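Local coordinates for nicotinate-nucleotide pyrophosphorylase (Ehrlichia chaffeensis, PDB 3L0G), which probably converts quinolinate and phosphoribosyl pyrophosphate into nicotinate mononucleotide with loss of carbon dioxide, a step in NAD biosynthesis, at residues Gly128-Thr133 with Val165-Gly170; Glu63-Cys68 with Gln286-Gly291; Val145-Thr150 with Gly279-Ser284. All coordinates share one frame; numbering follows the deposited sequence.

Contact 1: Gly128-Thr133 with Val165-Gly170; sequences GIASIT and VCIGGG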
ATOM      1  N   GLY C 128      17.782  10.401 -12.312  1.00  6.11           N
ATOM      2  CA  GLY C 128      18.828   9.574 -12.930  1.00  6.45           C
ATOM      3  C   GLY C 128      18.290   8.749 -14.085  1.00  6.65           C
ATOM      4  O   GLY C 128      18.884   8.690 -15.156  1.00  7.25           O
ATOM      5  N   ILE C 129      17.140   8.127 -13.892  1.00  6.95           N
ATOM      6  CA  ILE C 129      16.508   7.371 -14.989  1.00  7.52           C
ATOM      7  C   ILE C 129      16.058   8.270 -16.157  1.00  7.92           C
ATOM      8  O   ILE C 129      16.350   7.997 -17.309  1.00  8.76           O
ATOM      9  CB  ILE C 129      15.359   6.536 -14.455  1.00  7.93           C
ATOM     10  CG1 ILE C 129      15.919   5.481 -13.485  1.00  6.02           C
ATOM     11  CG2 ILE C 129      14.565   5.883 -15.606  1.00  4.92           C
ATOM     12  CD1 ILE C 129      14.830   4.700 -12.676  1.00  5.77           C
ATOM     13  N   ALA C 130      15.388   9.370 -15.858  1.00  8.34           N
ATOM     14  CA  ALA C 130      14.898  10.260 -16.909  1.00  7.78           C
ATOM     15  C   ALA C 130      16.086  10.794 -17.703  1.00  7.26           C
ATOM     16  O   ALA C 130      16.026  10.857 -18.909  1.00  6.87           O
ATOM     17  CB  ALA C 130      14.084  11.404 -16.321  1.00  6.91           C
ATOM     18  N   SER C 131      17.180  11.134 -17.018  1.00  7.38           N
ATOM     19  CA  SER C 131      18.349  11.686 -17.686  1.00  7.59           C
ATOM     20  C   SER C 131      19.096  10.657 -18.547  1.00  8.00           C
ATOM     21  O   SER C 131      19.489  10.972 -19.670  1.00  7.36           O
ATOM     22  CB  SER C 131      19.295  12.324 -16.671  1.00  7.70           C
ATOM     23  OG  SER C 131      18.598  13.267 -15.852  1.00  7.34           O
ATOM     24  N   ILE C 132      19.290   9.425 -18.069  1.00  8.13           N
ATOM     25  CA  ILE C 132      19.989   8.438 -18.929  1.00  9.19           C
ATOM     26  C   ILE C 132      19.109   8.099 -20.168  1.00  9.30           C
ATOM     27  O   ILE C 132      19.600   7.970 -21.295  1.00 10.33           O
ATOM     28  CB  ILE C 132      20.481   7.178 -18.148  1.00  9.33           C
ATOM     29  CG1 ILE C 132      21.430   6.341 -19.011  1.00 10.73           C
ATOM     30  CG2 ILE C 132      19.328   6.306 -17.707  1.00  4.89           C
ATOM     31  CD1 ILE C 132      22.627   7.148 -19.590  1.00 15.64           C
ATOM     32  N   THR C 133      17.805   7.999 -19.962  1.00  9.35           N
ATOM     33  CA  THR C 133      16.874   7.743 -21.057  1.00  9.36           C
ATOM     34  C   THR C 133      16.988   8.826 -22.109  1.00  8.94           C
ATOM     35  O   THR C 133      17.151   8.544 -23.309  1.00  7.89           O
ATOM     36  CB  THR C 133      15.402   7.636 -20.529  1.00  9.45           C
ATOM     37  OG1 THR C 133      15.311   6.525 -19.620  1.00 11.25           O
ATOM     38  CG2 THR C 133      14.403   7.427 -21.656  1.00  7.94           C
ATOM     39  N   VAL C 165      11.352   6.699 -17.302  1.00  6.48           N
ATOM     40  CA  VAL C 165      11.729   6.441 -18.705  1.00  6.29           C
ATOM     41  C   VAL C 165      10.834   7.228 -19.686  1.00  7.59           C
ATOM     42  O   VAL C 165      11.339   7.855 -20.610  1.00  8.35           O
ATOM     43  CB  VAL C 165      11.712   4.932 -19.045  1.00  6.30           C
ATOM     44  CG1 VAL C 165      11.800   4.718 -20.580  1.00  4.06           C
ATOM     45  CG2 VAL C 165      12.866   4.217 -18.304  1.00  4.32           C
ATOM     46  N   CYS C 166       9.520   7.234 -19.461  1.00  7.59           N
ATOM     47  CA  CYS C 166       8.615   8.070 -20.242  1.00  8.00           C
ATOM     48  C   CYS C 166       8.896   9.577 -20.079  1.00  7.52           C
ATOM     49  O   CYS C 166       8.932  10.293 -21.064  1.00  6.61           O
ATOM     50  CB  CYS C 166       7.132   7.700 -19.983  1.00  8.74           C
ATOM     51  SG  CYS C 166       6.776   5.925 -20.544  1.00 13.38           S
ATOM     52  N   ILE C 167       9.146  10.045 -18.859  1.00  7.25           N
ATOM     53  CA  ILE C 167       9.553  11.439 -18.671  1.00  7.23           C
ATOM     54  C   ILE C 167      10.762  11.767 -19.528  1.00  7.61           C
ATOM     55  O   ILE C 167      10.820  12.861 -20.083  1.00  7.79           O
ATOM     56  CB  ILE C 167       9.828  11.820 -17.184  1.00  6.57           C
ATOM     57  CG1 ILE C 167       8.543  11.699 -16.370  1.00  5.78           C
ATOM     58  CG2 ILE C 167      10.393  13.274 -17.064  1.00  5.82           C
ATOM     59  CD1 ILE C 167       7.301  12.442 -16.986  1.00  7.40           C
ATOM     60  N   GLY C 168      11.682  10.811 -19.670  1.00  8.05           N
ATOM     61  CA  GLY C 168      12.914  10.988 -20.457  1.00  8.34           C
ATOM     62  C   GLY C 168      12.812  10.857 -21.974  1.00  9.08           C
ATOM     63  O   GLY C 168      13.826  11.042 -22.684  1.00  9.42           O
ATOM     64  N   GLY C 169      11.605  10.571 -22.478  1.00  9.03           N
ATOM     65  CA  GLY C 169      11.326  10.483 -23.916  1.00  8.36           C
ATOM     66  C   GLY C 169      11.167   9.049 -24.398  1.00  8.25           C
ATOM     67  O   GLY C 169      11.011   8.815 -25.587  1.00  8.04           O
ATOM     68  N   GLY C 170      11.224   8.088 -23.477  1.00  8.57           N
ATOM     69  CA  GLY C 170      11.075   6.669 -23.797  1.00  8.33           C
ATOM     70  C   GLY C 170       9.631   6.172 -23.733  1.00  8.80           C
ATOM     71  O   GLY C 170       8.692   6.950 -23.518  1.00  8.03           O
TER
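Thr-133 points its side chain at the end of helix 158-167 and crosses Val-165 at about a right angle. Its CG2 stands anti to the backbone N (OG1 chi1 -62°), which sends the methyl to the carbonyl O of Val-165, 3.3 Å from CG2. The same methyl also rests against the backbone of Gly-168 and Gly-170. The hydroxyl turns back to its own helix. OG1 binds Ile-129 O at 2.9 Å, from above the carbonyl plane. That oxygen also accepts from Thr-133 N, so two bonds grip the carbonyl O of Ile-129, and one of them fixes the turn of the hydroxyl.

Val-165 CG2 lies 3.6 Å from OG1 of Thr-133. It is equally close to CG2 of Ile-129, whose side chain meets it at a slant. One turn of helix 116-139 thus cradles this branch. Further along, Gly-168 CA approaches Ala-130 O at 3.5 Å, a CH...O contact. Gly-168 has no side chain, and the CA atoms of Ala-130 and Gly-168 come within 4.1 Å. Gly-169 follows with positive phi, and Gly-170 N bonds back to Val-165 O. This is a Schellman motif ending helix 158-167, packed on the long helix 116-139.

Contact 2: Glu63-Cys68 with Gln286-Gly291; sequences ENLVVC and QNKDIG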
ATOM      1  N   GLU C  63      24.173  19.537 -11.010  1.00  9.84           N
ATOM      2  CA  GLU C  63      24.625  19.269 -12.390  1.00  9.23           C
ATOM      3  C   GLU C  63      23.422  19.289 -13.308  1.00  8.84           C
ATOM      4  O   GLU C  63      22.301  19.352 -12.837  1.00  7.83           O
ATOM      5  CB  GLU C  63      25.269  17.892 -12.496  1.00  9.63           C
ATOM      6  CG  GLU C  63      24.411  16.816 -11.813  1.00 11.82           C
ATOM      7  CD  GLU C  63      24.921  15.396 -11.962  1.00 14.21           C
ATOM      8  OE1 GLU C  63      25.448  15.033 -13.030  1.00 17.50           O
ATOM      9  OE2 GLU C  63      24.734  14.627 -11.002  1.00 15.89           O
ATOM     10  N   ASN C  64      23.671  19.198 -14.615  1.00  8.30           N
ATOM     11  CA  ASN C  64      22.632  19.076 -15.637  1.00  8.19           C
ATOM     12  C   ASN C  64      21.784  17.816 -15.390  1.00  8.37           C
ATOM     13  O   ASN C  64      22.319  16.775 -15.019  1.00  8.31           O
ATOM     14  CB  ASN C  64      23.266  18.941 -17.045  1.00  8.37           C
ATOM     15  CG  ASN C  64      23.889  20.254 -17.579  1.00  7.87           C
ATOM     16  OD1 ASN C  64      23.872  21.282 -16.928  1.00 10.12           O
ATOM     17  ND2 ASN C  64      24.417  20.198 -18.796  1.00  8.94           N
ATOM     18  N   LEU C  65      20.483  17.905 -15.638  1.00  7.58           N
ATOM     19  CA  LEU C  65      19.608  16.748 -15.504  1.00  8.20           C
ATOM     20  C   LEU C  65      18.238  16.998 -16.117  1.00  7.76           C
ATOM     21  O   LEU C  65      17.849  18.162 -16.407  1.00  7.89           O
ATOM     22  CB  LEU C  65      19.481  16.304 -14.046  1.00  7.76           C
ATOM     23  CG  LEU C  65      19.196  17.368 -12.987  1.00  7.59           C
ATOM     24  CD1 LEU C  65      17.726  17.753 -13.070  1.00 10.66           C
ATOM     25  CD2 LEU C  65      19.496  16.833 -11.589  1.00 10.00           C
ATOM     26  N   VAL C  66      17.562  15.892 -16.399  1.00  7.22           N
ATOM     27  CA  VAL C  66      16.157  15.913 -16.769  1.00  6.65           C
ATOM     28  C   VAL C  66      15.399  15.756 -15.462  1.00  7.36           C
ATOM     29  O   VAL C  66      15.605  14.774 -14.735  1.00  9.24           O
ATOM     30  CB  VAL C  66      15.786  14.802 -17.751  1.00  6.06           C
ATOM     31  CG1 VAL C  66      14.312  14.821 -17.974  1.00  4.34           C
ATOM     32  CG2 VAL C  66      16.551  14.975 -19.142  1.00  7.33           C
ATOM     33  N   VAL C  67      14.555  16.730 -15.137  1.00  7.23           N
ATOM     34  CA  VAL C  67      13.839  16.727 -13.854  1.00  7.03           C
ATOM     35  C   VAL C  67      12.837  15.590 -13.836  1.00  7.23           C
ATOM     36  O   VAL C  67      12.076  15.429 -14.801  1.00  7.60           O
ATOM     37  CB  VAL C  67      13.107  18.075 -13.596  1.00  6.34           C
ATOM     38  CG1 VAL C  67      12.249  18.007 -12.338  1.00  6.75           C
ATOM     39  CG2 VAL C  67      14.108  19.227 -13.448  1.00  6.36           C
ATOM     40  N   CYS C  68      12.842  14.794 -12.767  1.00  7.67           N
ATOM     41  CA  CYS C  68      11.826  13.738 -12.601  1.00  7.66           C
ATOM     42  C   CYS C  68      11.591  13.450 -11.118  1.00  7.29           C
ATOM     43  O   CYS C  68      12.528  13.426 -10.332  1.00  7.45           O
ATOM     44  CB  CYS C  68      12.240  12.476 -13.335  1.00  7.98           C
ATOM     45  SG  CYS C  68      10.845  11.306 -13.644  1.00  9.18           S
ATOM     46  N   GLN C 286      23.330   6.112 -13.124  1.00 13.31           N
ATOM     47  CA  GLN C 286      23.806   7.079 -12.116  1.00 13.08           C
ATOM     48  C   GLN C 286      22.675   7.936 -11.584  1.00 11.93           C
ATOM     49  O   GLN C 286      22.027   8.604 -12.357  1.00 11.27           O
ATOM     50  CB  GLN C 286      24.817   8.014 -12.745  1.00 14.21           C
ATOM     51  CG  GLN C 286      26.028   7.346 -13.270  1.00 18.83           C
ATOM     52  CD  GLN C 286      26.825   6.733 -12.140  1.00 25.58           C
ATOM     53  OE1 GLN C 286      27.191   7.430 -11.178  1.00 26.34           O
ATOM     54  NE2 GLN C 286      27.062   5.405 -12.224  1.00 29.27           N
ATOM     55  N   ASN C 287      22.464   7.953 -10.268  1.00 11.26           N
ATOM     56  CA  ASN C 287      21.590   8.943  -9.646  1.00 11.28           C
ATOM     57  C   ASN C 287      22.170  10.326  -9.946  1.00 10.99           C
ATOM     58  O   ASN C 287      23.391  10.473 -10.041  1.00 10.66           O
ATOM     59  CB  ASN C 287      21.522   8.771  -8.118  1.00 11.35           C
ATOM     60  CG  ASN C 287      20.503   7.742  -7.671  1.00 14.33           C
ATOM     61  OD1 ASN C 287      20.072   7.722  -6.485  1.00 20.48           O
ATOM     62  ND2 ASN C 287      20.094   6.891  -8.591  1.00 15.53           N
ATOM     63  N   LYS C 288      21.303  11.325 -10.092  1.00 10.57           N
ATOM     64  CA  LYS C 288      21.735  12.713 -10.200  1.00 10.62           C
ATOM     65  C   LYS C 288      21.919  13.315  -8.812  1.00 11.01           C
ATOM     66  O   LYS C 288      21.286  12.910  -7.828  1.00 11.16           O
ATOM     67  CB  LYS C 288      20.741  13.529 -11.006  1.00 10.80           C
ATOM     68  CG  LYS C 288      20.663  13.112 -12.468  1.00 12.29           C
ATOM     69  CD  LYS C 288      22.027  13.279 -13.130  1.00 12.93           C
ATOM     70  CE  LYS C 288      21.930  13.306 -14.617  1.00 15.01           C
ATOM     71  NZ  LYS C 288      23.284  13.412 -15.222  1.00 14.71           N
ATOM     72  N   ASP C 289      22.808  14.289  -8.749  1.00 10.91           N
ATOM     73  CA  ASP C 289      23.153  14.939  -7.525  1.00 10.99           C
ATOM     74  C   ASP C 289      22.275  16.175  -7.384  1.00 11.03           C
ATOM     75  O   ASP C 289      22.324  17.109  -8.225  1.00 12.41           O
ATOM     76  CB  ASP C 289      24.664  15.281  -7.533  1.00 11.00           C
ATOM     77  CG  ASP C 289      25.159  15.756  -6.195  1.00 13.49           C
ATOM     78  OD1 ASP C 289      24.333  15.825  -5.259  1.00 14.84           O
ATOM     79  OD2 ASP C 289      26.370  16.102  -6.082  1.00 14.50           O
ATOM     80  N   ILE C 290      21.471  16.148  -6.326  1.00 10.44           N
ATOM     81  CA  ILE C 290      20.476  17.173  -5.983  1.00 10.34           C
ATOM     82  C   ILE C 290      20.486  17.279  -4.462  1.00 10.34           C
ATOM     83  O   ILE C 290      20.531  16.258  -3.794  1.00  9.81           O
ATOM     84  CB  ILE C 290      19.064  16.755  -6.445  1.00 10.25           C
ATOM     85  CG1 ILE C 290      19.056  16.508  -7.963  1.00  8.76           C
ATOM     86  CG2 ILE C 290      18.000  17.806  -6.057  1.00  9.83           C
ATOM     87  CD1 ILE C 290      17.771  15.815  -8.508  1.00  6.86           C
ATOM     88  N   GLY C 291      20.479  18.494  -3.918  1.00 10.49           N
ATOM     89  CA  GLY C 291      20.595  18.674  -2.459  1.00 10.42           C
ATOM     90  C   GLY C 291      19.559  19.588  -1.877  1.00 10.13           C
ATOM     91  O   GLY C 291      18.856  20.239  -2.614  1.00  9.76           O
TER
HETATM   92  O   HOH W   1      24.730  15.815 -15.241  1.00 21.43           O
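The carboxylate of Glu-63 has the aliphatic part of Lys-288 over one face, with Lys-288 CD 3.8 Å from Glu-63 CD. On its anti side, OE2 accepts the backbone N-H of Asp-289 at 3.0 Å from N, 19° out of the carboxylate plane. The carboxylate of Asp-289 is turned almost perpendicular to it. This contact joins the short strand 65-66 to the chain entering strand 290-294, one of the two outermost strands, within this chain, of the antiparallel sheet in the N-terminal alpha/beta sandwich.

The ammonium group of Lys-288 sits above OE1 on the same face as CD. The salt bridge is long, 3.5 Å from NZ to OE1, and its hydrogen bond is weak. A water bridges the same groups, donating to Glu-63 OE1 and Asn-64 O and accepting from NZ of Lys-288.

Leu-65 and Lys-288 run alongside one another, pointing opposite ways. Leu-65 CG lies between its own N and carbonyl carbon (chi1 48°), which turns CD2 toward CB of Lys-288, 3.6 Å away. CB of Leu-65 itself lies by CG of Lys-288. Helix 116-139 backs this packing, since Ser-131 touches both residues. Further on, Leu-65 crosses Ile-290 at a slant, its CD2 methyl 3.7 Å from CG1 of Ile-290.

Contact 3: Val145-Thr150 with Gly279-Ser284; sequences VKIRST and GCITNS
Ile-147 and Ile-281 make the apolar contact between side chains. Ile-147 on strand 146-148 points its CG2 at the end of Ile-281, with 3.8 Å between CG2 and CD1. Ile-281 has CG1 placed between its backbone N and carbonyl carbon (chi1 58°), and the chain then runs on extended (chi2 176°). This carries CD1 across to the strand, 4.0 Å from Arg-148 O. Helix 116-139 closes over the pair, through Val-137 on Ile-147 and Phe-136 on Ile-281.

A second packing contact is made by Thr-150 on Gly-279. The CG2 methyl lies 3.9 Å from the glycine N, and OG1 lies 3.7 Å from its CA. The glycine backbone thus faces both branches of the threonine.

The polar link runs through water. Water 2 accepts from Thr-150 N at 3.0 Å and donates to Thr-282 OG1 at 2.7 Å. OG1 of Thr-150 and OG1 of Thr-282 are 4.2 Å apart. Both are engaged by Lys-152: Thr-150 OG1 with its N, Thr-282 OG1 with its O. Asn-283 ND2 also binds Lys-152 O.

Arg-148 points the other way and forms a salt bridge with Glu-255, while Cys-280 is tied to Cys-259 by a disulfide.

Strands 146-148 and 275-277 are parallel neighbours in the alpha/beta barrel-like domain of the NadC family. Thr-150 and Gly-279 meet beyond the C-terminal ends of these strands. The chemistry implies a joint in two steps: isoleucine packing beside the strand and, beyond it, threonine-glycine packing with a water between Thr-150 N and Thr-282 OG1.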
ATOM      1  N   VAL C 145      13.338   5.157 -34.368  1.00 13.83           N
ATOM      2  CA  VAL C 145      13.396   4.319 -33.178  1.00 13.32           C
ATOM      3  C   VAL C 145      12.844   5.001 -31.917  1.00 12.05           C
ATOM      4  O   VAL C 145      13.088   6.187 -31.677  1.00 11.73           O
ATOM      5  CB  VAL C 145      14.822   3.826 -32.934  1.00 13.30           C
ATOM      6  CG1 VAL C 145      14.909   3.095 -31.621  1.00 13.49           C
ATOM      7  CG2 VAL C 145      15.248   2.926 -34.082  1.00 13.70           C
ATOM      8  N   LYS C 146      12.086   4.245 -31.136  1.00 11.20           N
ATOM      9  CA  LYS C 146      11.733   4.648 -29.765  1.00 10.99           C
ATOM     10  C   LYS C 146      12.519   3.815 -28.750  1.00 10.11           C
ATOM     11  O   LYS C 146      12.701   2.610 -28.923  1.00 10.97           O
ATOM     12  CB  LYS C 146      10.221   4.491 -29.531  1.00 11.37           C
ATOM     13  CG  LYS C 146       9.328   5.253 -30.549  1.00 13.49           C
ATOM     14  CD  LYS C 146       9.560   6.751 -30.418  1.00 16.47           C
ATOM     15  CE  LYS C 146       8.704   7.563 -31.350  1.00 20.33           C
ATOM     16  NZ  LYS C 146       8.906   9.019 -31.082  1.00 21.82           N
ATOM     17  N   ILE C 147      12.994   4.455 -27.692  1.00  9.76           N
ATOM     18  CA  ILE C 147      13.664   3.755 -26.592  1.00  9.59           C
ATOM     19  C   ILE C 147      12.588   3.202 -25.637  1.00  9.65           C
ATOM     20  O   ILE C 147      11.674   3.942 -25.245  1.00  9.08           O
ATOM     21  CB  ILE C 147      14.614   4.716 -25.825  1.00  9.73           C
ATOM     22  CG1 ILE C 147      15.724   5.268 -26.771  1.00 11.31           C
ATOM     23  CG2 ILE C 147      15.194   4.031 -24.608  1.00  7.19           C
ATOM     24  CD1 ILE C 147      16.532   4.172 -27.585  1.00  7.22           C
ATOM     25  N   ARG C 148      12.677   1.905 -25.299  1.00  9.08           N
ATOM     26  CA  ARG C 148      11.736   1.277 -24.365  1.00  8.84           C
ATOM     27  C   ARG C 148      12.361   0.794 -23.083  1.00  8.25           C
ATOM     28  O   ARG C 148      13.545   0.423 -23.049  1.00  7.33           O
ATOM     29  CB  ARG C 148      10.969   0.121 -24.990  1.00  8.70           C
ATOM     30  CG  ARG C 148      10.053   0.645 -26.101  1.00 13.15           C
ATOM     31  CD  ARG C 148       8.671   0.102 -26.156  1.00 16.88           C
ATOM     32  NE  ARG C 148       8.625  -1.186 -26.790  1.00 17.41           N
ATOM     33  CZ  ARG C 148       7.645  -1.637 -27.577  1.00 17.26           C
ATOM     34  NH1 ARG C 148       6.591  -0.901 -27.899  1.00 18.93           N
ATOM     35  NH2 ARG C 148       7.743  -2.867 -28.059  1.00 15.94           N
ATOM     36  N   SER C 149      11.560   0.839 -22.019  1.00  7.67           N
ATOM     37  CA  SER C 149      11.945   0.260 -20.757  1.00  7.35           C
ATOM     38  C   SER C 149      11.702  -1.235 -20.858  1.00  7.64           C
ATOM     39  O   SER C 149      11.121  -1.720 -21.849  1.00  7.31           O
ATOM     40  CB  SER C 149      11.161   0.862 -19.597  1.00  8.29           C
ATOM     41  OG  SER C 149       9.752   0.694 -19.783  1.00  6.42           O
ATOM     42  N   THR C 150      12.192  -1.937 -19.845  1.00  7.18           N
ATOM     43  CA  THR C 150      12.013  -3.359 -19.629  1.00  7.49           C
ATOM     44  C   THR C 150      11.382  -3.597 -18.246  1.00  8.07           C
ATOM     45  O   THR C 150      10.948  -2.653 -17.610  1.00  9.07           O
ATOM     46  CB  THR C 150      13.360  -4.067 -19.632  1.00  7.83           C
ATOM     47  OG1 THR C 150      14.135  -3.594 -18.523  1.00  6.84           O
ATOM     48  CG2 THR C 150      14.147  -3.798 -20.964  1.00  9.51           C
ATOM     49  N   GLY C 279      17.775  -2.497 -20.554  1.00 12.33           N
ATOM     50  CA  GLY C 279      17.669  -2.848 -19.132  1.00 12.82           C
ATOM     51  C   GLY C 279      18.406  -1.849 -18.264  1.00 13.93           C
ATOM     52  O   GLY C 279      17.916  -1.466 -17.210  1.00 14.33           O
ATOM     53  N   CYS C 280      19.549  -1.372 -18.735  1.00 14.76           N
ATOM     54  CA  CYS C 280      20.436  -0.534 -17.942  0.50 16.29           C
ATOM     55  C   CYS C 280      19.988   0.960 -17.838  1.00 15.29           C
ATOM     56  O   CYS C 280      20.706   1.778 -17.298  1.00 16.19           O
ATOM     57  CB  CYS C 280      21.878  -0.689 -18.481  0.50 17.10           C
ATOM     58  SG  CYS C 280      22.643  -2.384 -18.236  0.50 23.33           S
ATOM     59  N   ILE C 281      18.802   1.323 -18.358  1.00 14.57           N
ATOM     60  CA  ILE C 281      18.231   2.660 -18.049  1.00 12.78           C
ATOM     61  C   ILE C 281      17.347   2.680 -16.787  1.00 13.01           C
ATOM     62  O   ILE C 281      16.997   3.757 -16.300  1.00 13.13           O
ATOM     63  CB  ILE C 281      17.507   3.332 -19.219  1.00 12.41           C
ATOM     64  CG1 ILE C 281      16.347   2.479 -19.760  1.00 11.80           C
ATOM     65  CG2 ILE C 281      18.513   3.640 -20.326  1.00  9.19           C
ATOM     66  CD1 ILE C 281      15.534   3.177 -20.878  1.00 10.38           C
ATOM     67  N   THR C 282      17.003   1.504 -16.255  1.00 13.20           N
ATOM     68  CA  THR C 282      16.217   1.385 -14.993  1.00 13.22           C
ATOM     69  C   THR C 282      16.970   0.547 -13.922  1.00 14.69           C
ATOM     70  O   THR C 282      16.463   0.307 -12.848  1.00 14.40           O
ATOM     71  CB  THR C 282      14.822   0.782 -15.234  1.00 13.13           C
ATOM     72  OG1 THR C 282      14.937  -0.547 -15.810  1.00 10.76           O
ATOM     73  CG2 THR C 282      14.017   1.638 -16.177  1.00 11.14           C
ATOM     74  N   ASN C 283      18.169   0.081 -14.254  1.00 15.68           N
ATOM     75  CA  ASN C 283      19.084  -0.442 -13.266  1.00 16.76           C
ATOM     76  C   ASN C 283      20.496  -0.046 -13.730  1.00 17.02           C
ATOM     77  O   ASN C 283      20.694   0.333 -14.906  1.00 18.85           O
ATOM     78  CB  ASN C 283      18.870  -1.954 -13.069  1.00 16.81           C
ATOM     79  CG  ASN C 283      19.323  -2.765 -14.234  1.00 17.34           C
ATOM     80  OD1 ASN C 283      20.522  -2.870 -14.482  1.00 19.71           O
ATOM     81  ND2 ASN C 283      18.368  -3.334 -14.990  1.00 18.69           N
ATOM     82  N   SER C 284      21.464  -0.033 -12.830  1.00 16.30           N
ATOM     83  CA  SER C 284      22.852   0.284 -13.221  1.00 15.83           C
ATOM     84  C   SER C 284      23.045   1.668 -13.881  1.00 14.26           C
ATOM     85  O   SER C 284      23.852   1.812 -14.775  1.00 14.41           O
ATOM     86  CB  SER C 284      23.382  -0.790 -14.200  1.00 15.66           C
ATOM     87  OG  SER C 284      23.227  -2.096 -13.664  1.00 18.45           O
TER
HETATM   88  O   HOH W   2      14.662  -0.983 -18.489  1.00  6.67           O

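In the fold
From the N terminus, the chain first supplies Glu-63 to Cys-68, which waits for its partner until Gln-286 to Gly-291. Contact 2 therefore closes the longest loop, and both other contacts fall within it. Helix 116-139 then gives the first half of contact 1, strand 146-148 the first half of contact 3, and the end of helix 158-167 completes contact 1. Contact 3 closes last of these two, at Gly-279 to Ser-284, so contacts 1 and 3 cross. They also touch in space, where Thr-282 packs on Val-165. Contact 1 joins contact 2 through Ser-131 and Ile-167. Contact 2 joins the two family regions, contacts 1 and 3 lie within the C-terminal one, and contacts 2 and 3 touch the second subunit.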